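Folylpolyglutamate synthase (FolC) (Helicobacter pylori, PDB 6K8C) probably adds glutamate to dihydropteroate to give dihydrofolate, and further glutamates to tetrahydrofolates to give folylpolyglutamates, in ATP-dependent ligase reactions. Local coordinates at residues E276-N281 with N383-R388; I32-D37 with S117-F122. One frame throughout, in Å; residues are numbered along the deposited sequence.

Contact 1: residues E276-N281 with N383-R388; sequences ELLSPN and NAFYKR
Leu278 alone carries the strand side of this contact, splitting its two methyl groups between two aromatic rings of one helix. CD2 of Leu278 lies 4.2 Å from CE2 of Phe385, at the edge of that ring and near its plane. CD1 of Leu278 lies 4.2 Å from CE1 of Tyr386. This second approach is oblique to the ring, and the two side chains run at about a right angle to each other. CB of Leu278 already points at the helix, and with CG anti to the backbone N (chi1 -179°) both methyls are carried on to the rings. Both distances are loose van der Waals contacts, and the backbones stay well apart, with 9.3 Å between CA of Leu278 and CA of Tyr386. The rings come from consecutive residues of helix 379-390. Phe385 is buried and points at the strand. The CA-CB bond of Tyr386 does not point at the strand, but its ring reaches back so that CE1 comes near the leucine.

Leu278 sits in a classic beta bulge: it and Ser279 both face Ile282 on the next strand. The bulge breaks strand 276-279, an outermost strand of the six-stranded mixed sheet of the Mur ligase-type glutamate ligase domain. Helix 379-390 packs on this sheet, with Phe385 also touching Ile282 and Ile284. Tyr389, one turn beyond Phe385, meets Leu278 and Ser279. The Tyr386 ring has a further edge-to-face partner in Phe85, from a loop of the N-terminal part of the chain.

Past the bulge, the turn is braced by a side-chain bond. OG of Ser279 donates a hydrogen bond to OD1 of Asn281 over 2.7 Å, in the carbonyl plane and with a C=O...donor angle of 158°. ND2 of the same Asn281 hydrogen-bonds to the backbone O of Glu371.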
loop_
_atom_site.group_PDB
_atom_site.type_symbol
_atom_site.label_atom_id
_atom_site.label_comp_id
_atom_site.label_asym_id
_atom_site.label_seq_id
_atom_site.Cartn_x
_atom_site.Cartn_y
_atom_site.Cartn_z
ATOM N N GLU A 276 -8.520 -2.082 -11.410
ATOM C CA GLU A 276 -9.075 -0.789 -11.788
ATOM C C GLU A 276 -9.197 -0.685 -13.303
ATOM O O GLU A 276 -8.214 -0.883 -14.024
ATOM C CB GLU A 276 -8.207 0.349 -11.256
ATOM C CG GLU A 276 -8.733 1.737 -11.611
ATOM C CD GLU A 276 -8.522 2.736 -10.496
ATOM O OE1 GLU A 276 -8.393 3.940 -10.795
ATOM O OE2 GLU A 276 -8.485 2.317 -9.319
ATOM N N LEU A 277 -10.399 -0.377 -13.777
ATOM C CA LEU A 277 -10.636 -0.145 -15.199
ATOM C C LEU A 277 -10.274 1.298 -15.505
ATOM O O LEU A 277 -11.072 2.209 -15.278
ATOM C CB LEU A 277 -12.088 -0.434 -15.559
ATOM C CG LEU A 277 -12.443 -1.751 -16.250
ATOM C CD1 LEU A 277 -13.875 -1.700 -16.753
ATOM C CD2 LEU A 277 -11.484 -2.071 -17.387
ATOM N N LEU A 278 -9.056 1.518 -16.008
ATOM C CA LEU A 278 -8.659 2.863 -16.417
ATOM C C LEU A 278 -9.497 3.353 -17.589
ATOM O O LEU A 278 -9.819 4.543 -17.676
ATOM C CB LEU A 278 -7.175 2.883 -16.784
ATOM C CG LEU A 278 -6.578 4.222 -17.227
ATOM C CD1 LEU A 278 -6.509 5.190 -16.059
ATOM C CD2 LEU A 278 -5.201 4.021 -17.837
ATOM N N SER A 279 -9.863 2.452 -18.485
ATOM C CA SER A 279 -10.644 2.780 -19.666
ATOM C C SER A 279 -11.463 1.551 -20.006
ATOM O O SER A 279 -11.314 0.504 -19.362
ATOM C CB SER A 279 -9.734 3.198 -20.828
ATOM O OG SER A 279 -9.058 2.081 -21.369
ATOM N N PRO A 280 -12.369 1.641 -20.987
ATOM C CA PRO A 280 -13.132 0.437 -21.357
ATOM C C PRO A 280 -12.260 -0.758 -21.719
ATOM O O PRO A 280 -12.707 -1.902 -21.561
ATOM C CB PRO A 280 -13.967 0.902 -22.554
ATOM C CG PRO A 280 -14.145 2.356 -22.337
ATOM C CD PRO A 280 -12.895 2.846 -21.663
ATOM N N ASN A 281 -11.032 -0.535 -22.189
ATOM C CA ASN A 281 -10.185 -1.622 -22.669
ATOM C C ASN A 281 -8.874 -1.756 -21.900
ATOM O O ASN A 281 -7.983 -2.485 -22.352
ATOM C CB ASN A 281 -9.888 -1.445 -24.164
ATOM C CG ASN A 281 -8.955 -0.281 -24.444
ATOM O OD1 ASN A 281 -8.919 0.691 -23.692
ATOM N ND2 ASN A 281 -8.193 -0.374 -25.531
ATOM N N ASN A 383 2.484 2.718 -12.923
ATOM C CA ASN A 383 2.741 4.152 -13.015
ATOM C C ASN A 383 3.522 4.494 -14.281
ATOM O O ASN A 383 3.265 5.526 -14.913
ATOM C CB ASN A 383 3.484 4.636 -11.770
ATOM C CG ASN A 383 3.930 6.078 -11.887
ATOM O OD1 ASN A 383 5.078 6.357 -12.230
ATOM N ND2 ASN A 383 3.017 7.005 -11.615
ATOM N N ALA A 384 4.464 3.632 -14.675
ATOM C CA ALA A 384 5.216 3.873 -15.903
ATOM C C ALA A 384 4.334 3.707 -17.134
ATOM O O ALA A 384 4.477 4.455 -18.110
ATOM C CB ALA A 384 6.428 2.943 -15.976
ATOM N N PHE A 385 3.424 2.731 -17.118
ATOM C CA PHE A 385 2.447 2.634 -18.197
ATOM C C PHE A 385 1.595 3.892 -18.272
ATOM O O PHE A 385 1.323 4.412 -19.359
ATOM C CB PHE A 385 1.534 1.422 -18.009
ATOM C CG PHE A 385 0.358 1.429 -18.940
ATOM C CD1 PHE A 385 0.492 0.974 -20.240
ATOM C CD2 PHE A 385 -0.868 1.939 -18.536
ATOM C CE1 PHE A 385 -0.579 0.993 -21.111
ATOM C CE2 PHE A 385 -1.940 1.965 -19.405
ATOM C CZ PHE A 385 -1.797 1.492 -20.692
ATOM N N TYR A 386 1.128 4.367 -17.117
ATOM C CA TYR A 386 0.202 5.493 -17.090
ATOM C C TYR A 386 0.834 6.746 -17.681
ATOM O O TYR A 386 0.157 7.537 -18.349
ATOM C CB TYR A 386 -0.259 5.753 -15.658
ATOM C CG TYR A 386 -1.227 6.904 -15.540
ATOM C CD1 TYR A 386 -2.449 6.877 -16.201
ATOM C CD2 TYR A 386 -0.923 8.015 -14.765
ATOM C CE1 TYR A 386 -3.341 7.925 -16.094
ATOM C CE2 TYR A 386 -1.810 9.072 -14.654
ATOM C CZ TYR A 386 -3.017 9.022 -15.320
ATOM O OH TYR A 386 -3.906 10.069 -15.216
ATOM N N LYS A 387 2.130 6.947 -17.442
ATOM C CA LYS A 387 2.811 8.115 -17.993
ATOM C C LYS A 387 2.896 8.029 -19.512
ATOM O O LYS A 387 2.609 9.005 -20.215
ATOM C CB LYS A 387 4.202 8.250 -17.376
ATOM C CG LYS A 387 4.207 8.956 -16.028
ATOM C CD LYS A 387 5.069 8.212 -15.022
ATOM C CE LYS A 387 5.909 9.165 -14.191
ATOM N NZ LYS A 387 7.180 8.529 -13.738
ATOM N N ARG A 388 3.279 6.862 -20.037
ATOM C CA ARG A 388 3.340 6.683 -21.484
ATOM C C ARG A 388 1.951 6.768 -22.103
ATOM O O ARG A 388 1.783 7.324 -23.196
ATOM C CB ARG A 388 4.004 5.347 -21.815
ATOM C CG ARG A 388 5.409 5.211 -21.236
ATOM C CD ARG A 388 6.064 3.879 -21.581
ATOM N NE ARG A 388 5.926 3.532 -22.992
ATOM C CZ ARG A 388 6.413 2.421 -23.537
ATOM N NH1 ARG A 388 6.241 2.183 -24.831
ATOM N NH2 ARG A 388 7.077 1.550 -22.789
#

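Contact 2: residues I32-D37 with S117-F122; sequences IQIYKD and SACSYF
Ile34 points from helix 28-41 at the short link between helices 114-118 and 121-132, and its two branches meet that link differently. Helix 28-41 packs here against the junction of the two helices. The link lies within the Mur ligase middle domain, of the P-loop NTPase clan. The CG2 branch comes up to the sulfur of Cys119. The CG1 branch reaches further, and CD1 of Ile34 lies 3.9 Å from CA of Cys119. CD1 of Ile34 is also 4.3 Å from CB of Ala118. CG1 stands anti to the carbonyl carbon (chi1 -73°), which puts CG2 anti to the backbone N, where it meets the sulfur. Ala118 aims its CB toward the isoleucine. Cys119 instead directs its side chain across the approach, and SG touches both branches of Ile34.

Ile34 and Cys119 are buried and share a further neighbour, Leu127. Phe115 and Glu123 also touch the isoleucine. After Cys119 the chain starts a new helix. Ser120 is the N-cap: its OG caps a backbone N of the helix, and its own N hydrogen-bonds to OE1 of Glu123, as in a capping box. On the sulfur, the closer of the two isoleucine methyls is CG2 of Ile34, at 3.7 Å from SG of Cys119.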
loop_
_atom_site.group_PDB
_atom_site.type_symbol
_atom_site.label_atom_id
_atom_site.label_comp_id
_atom_site.label_asym_id
_atom_site.label_seq_id
_atom_site.Cartn_x
_atom_site.Cartn_y
_atom_site.Cartn_z
ATOM N N ILE A 32 13.718 12.815 13.213
ATOM C CA ILE A 32 13.440 12.998 14.637
ATOM C C ILE A 32 13.533 14.474 14.995
ATOM O O ILE A 32 12.684 15.015 15.716
ATOM C CB ILE A 32 14.397 12.144 15.488
ATOM C CG1 ILE A 32 14.091 10.657 15.311
ATOM C CG2 ILE A 32 14.291 12.529 16.963
ATOM C CD1 ILE A 32 15.262 9.753 15.633
ATOM N N GLN A 33 14.548 15.157 14.462
ATOM C CA GLN A 33 14.680 16.591 14.686
ATOM C C GLN A 33 13.619 17.372 13.918
ATOM O O GLN A 33 13.039 18.326 14.452
ATOM C CB GLN A 33 16.086 17.043 14.290
ATOM C CG GLN A 33 16.383 18.501 14.555
ATOM C CD GLN A 33 17.724 18.925 13.985
ATOM O OE1 GLN A 33 18.486 18.100 13.477
ATOM N NE2 GLN A 33 18.018 20.217 14.063
ATOM N N ILE A 34 13.352 16.986 12.665
ATOM C CA ILE A 34 12.311 17.658 11.889
ATOM C C ILE A 34 10.985 17.597 12.632
ATOM O O ILE A 34 10.284 18.606 12.778
ATOM C CB ILE A 34 12.184 17.035 10.485
ATOM C CG1 ILE A 34 13.370 17.414 9.597
ATOM C CG2 ILE A 34 10.879 17.482 9.817
ATOM C CD1 ILE A 34 13.455 16.581 8.326
ATOM N N TYR A 35 10.625 16.404 13.116
ATOM C CA TYR A 35 9.314 16.219 13.729
ATOM C C TYR A 35 9.198 17.001 15.031
ATOM O O TYR A 35 8.141 17.570 15.328
ATOM C CB TYR A 35 9.036 14.725 13.955
ATOM C CG TYR A 35 7.615 14.469 14.396
ATOM C CD1 TYR A 35 6.547 14.853 13.595
ATOM C CD2 TYR A 35 7.337 13.885 15.625
ATOM C CE1 TYR A 35 5.246 14.653 13.997
ATOM C CE2 TYR A 35 6.027 13.672 16.034
ATOM C CZ TYR A 35 4.991 14.061 15.212
ATOM O OH TYR A 35 3.687 13.865 15.602
ATOM N N LYS A 36 10.277 17.048 15.815
ATOM C CA LYS A 36 10.272 17.847 17.038
ATOM C C LYS A 36 10.012 19.315 16.725
ATOM O O LYS A 36 9.211 19.973 17.399
ATOM C CB LYS A 36 11.597 17.676 17.782
ATOM C CG LYS A 36 11.447 17.468 19.286
ATOM C CD LYS A 36 11.124 16.011 19.619
ATOM C CE LYS A 36 11.179 15.751 21.121
ATOM N NZ LYS A 36 11.427 14.315 21.434
ATOM N N ASP A 37 10.670 19.838 15.686
ATOM C CA ASP A 37 10.419 21.213 15.260
ATOM C C ASP A 37 8.985 21.393 14.788
ATOM O O ASP A 37 8.359 22.424 15.064
ATOM C CB ASP A 37 11.383 21.607 14.143
ATOM C CG ASP A 37 12.804 21.763 14.627
ATOM O OD1 ASP A 37 13.055 21.540 15.829
ATOM O OD2 ASP A 37 13.670 22.111 13.797
ATOM N N SER A 117 11.988 22.343 4.352
ATOM C CA SER A 117 12.988 22.261 3.293
ATOM C C SER A 117 13.981 21.142 3.552
ATOM O O SER A 117 14.520 20.562 2.602
ATOM C CB SER A 117 13.722 23.596 3.149
ATOM O OG SER A 117 12.870 24.587 2.610
ATOM N N ALA A 118 14.235 20.820 4.822
ATOM C CA ALA A 118 15.147 19.731 5.147
ATOM C C ALA A 118 14.537 18.357 4.890
ATOM O O ALA A 118 15.274 17.368 4.840
ATOM C CB ALA A 118 15.588 19.838 6.608
ATOM N N CYS A 119 13.219 18.273 4.727
ATOM C CA CYS A 119 12.563 16.982 4.550
ATOM C C CYS A 119 12.986 16.309 3.254
ATOM O O CYS A 119 13.100 16.951 2.206
ATOM C CB CYS A 119 11.045 17.149 4.532
ATOM S SG CYS A 119 10.272 17.344 6.135
ATOM N N SER A 120 13.190 14.997 3.326
ATOM C CA SER A 120 13.139 14.180 2.127
ATOM C C SER A 120 11.713 14.171 1.575
ATOM O O SER A 120 10.764 14.621 2.221
ATOM C CB SER A 120 13.592 12.752 2.428
ATOM O OG SER A 120 12.571 12.025 3.102
ATOM N N TYR A 121 11.573 13.632 0.363
ATOM C CA TYR A 121 10.258 13.505 -0.259
ATOM C C TYR A 121 9.268 12.800 0.669
ATOM O O TYR A 121 8.189 13.328 0.969
ATOM C CB TYR A 121 10.406 12.753 -1.584
ATOM C CG TYR A 121 9.134 12.532 -2.369
ATOM C CD1 TYR A 121 8.333 11.421 -2.132
ATOM C CD2 TYR A 121 8.753 13.412 -3.375
ATOM C CE1 TYR A 121 7.181 11.206 -2.857
ATOM C CE2 TYR A 121 7.602 13.203 -4.109
ATOM C CZ TYR A 121 6.820 12.095 -3.847
ATOM O OH TYR A 121 5.675 11.873 -4.576
ATOM N N PHE A 122 9.631 11.615 1.150
ATOM C CA PHE A 122 8.709 10.857 1.988
ATOM C C PHE A 122 8.529 11.502 3.356
ATOM O O PHE A 122 7.435 11.439 3.926
ATOM C CB PHE A 122 9.188 9.414 2.145
ATOM C CG PHE A 122 8.240 8.548 2.940
ATOM C CD1 PHE A 122 7.018 8.172 2.406
ATOM C CD2 PHE A 122 8.560 8.138 4.226
ATOM C CE1 PHE A 122 6.134 7.384 3.136
ATOM C CE2 PHE A 122 7.683 7.354 4.960
ATOM C CZ PHE A 122 6.471 6.977 4.415
#

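Overall arrangement
From the N terminus, helix 28-41 comes first. Contact 2 closes a loop of 79 residues when the chain reaches the link between helices 114-118 and 121-132. That loop takes in strands 48-53, 76-79, 91-93 and 96-97 of the eight-stranded sheet. Contact 1 opens much later, at strand 276-279. It closes over 101 residues, at helix 379-390 near the C terminus. The two loops follow in series and neither nest nor cross. Contact 2 joins helices of the part of the chain that holds the eight-stranded sheet. Contact 1 joins an outermost strand of the six-stranded sheet to the last helix. The centres of contact 1 and contact 2 are about 34 Å apart.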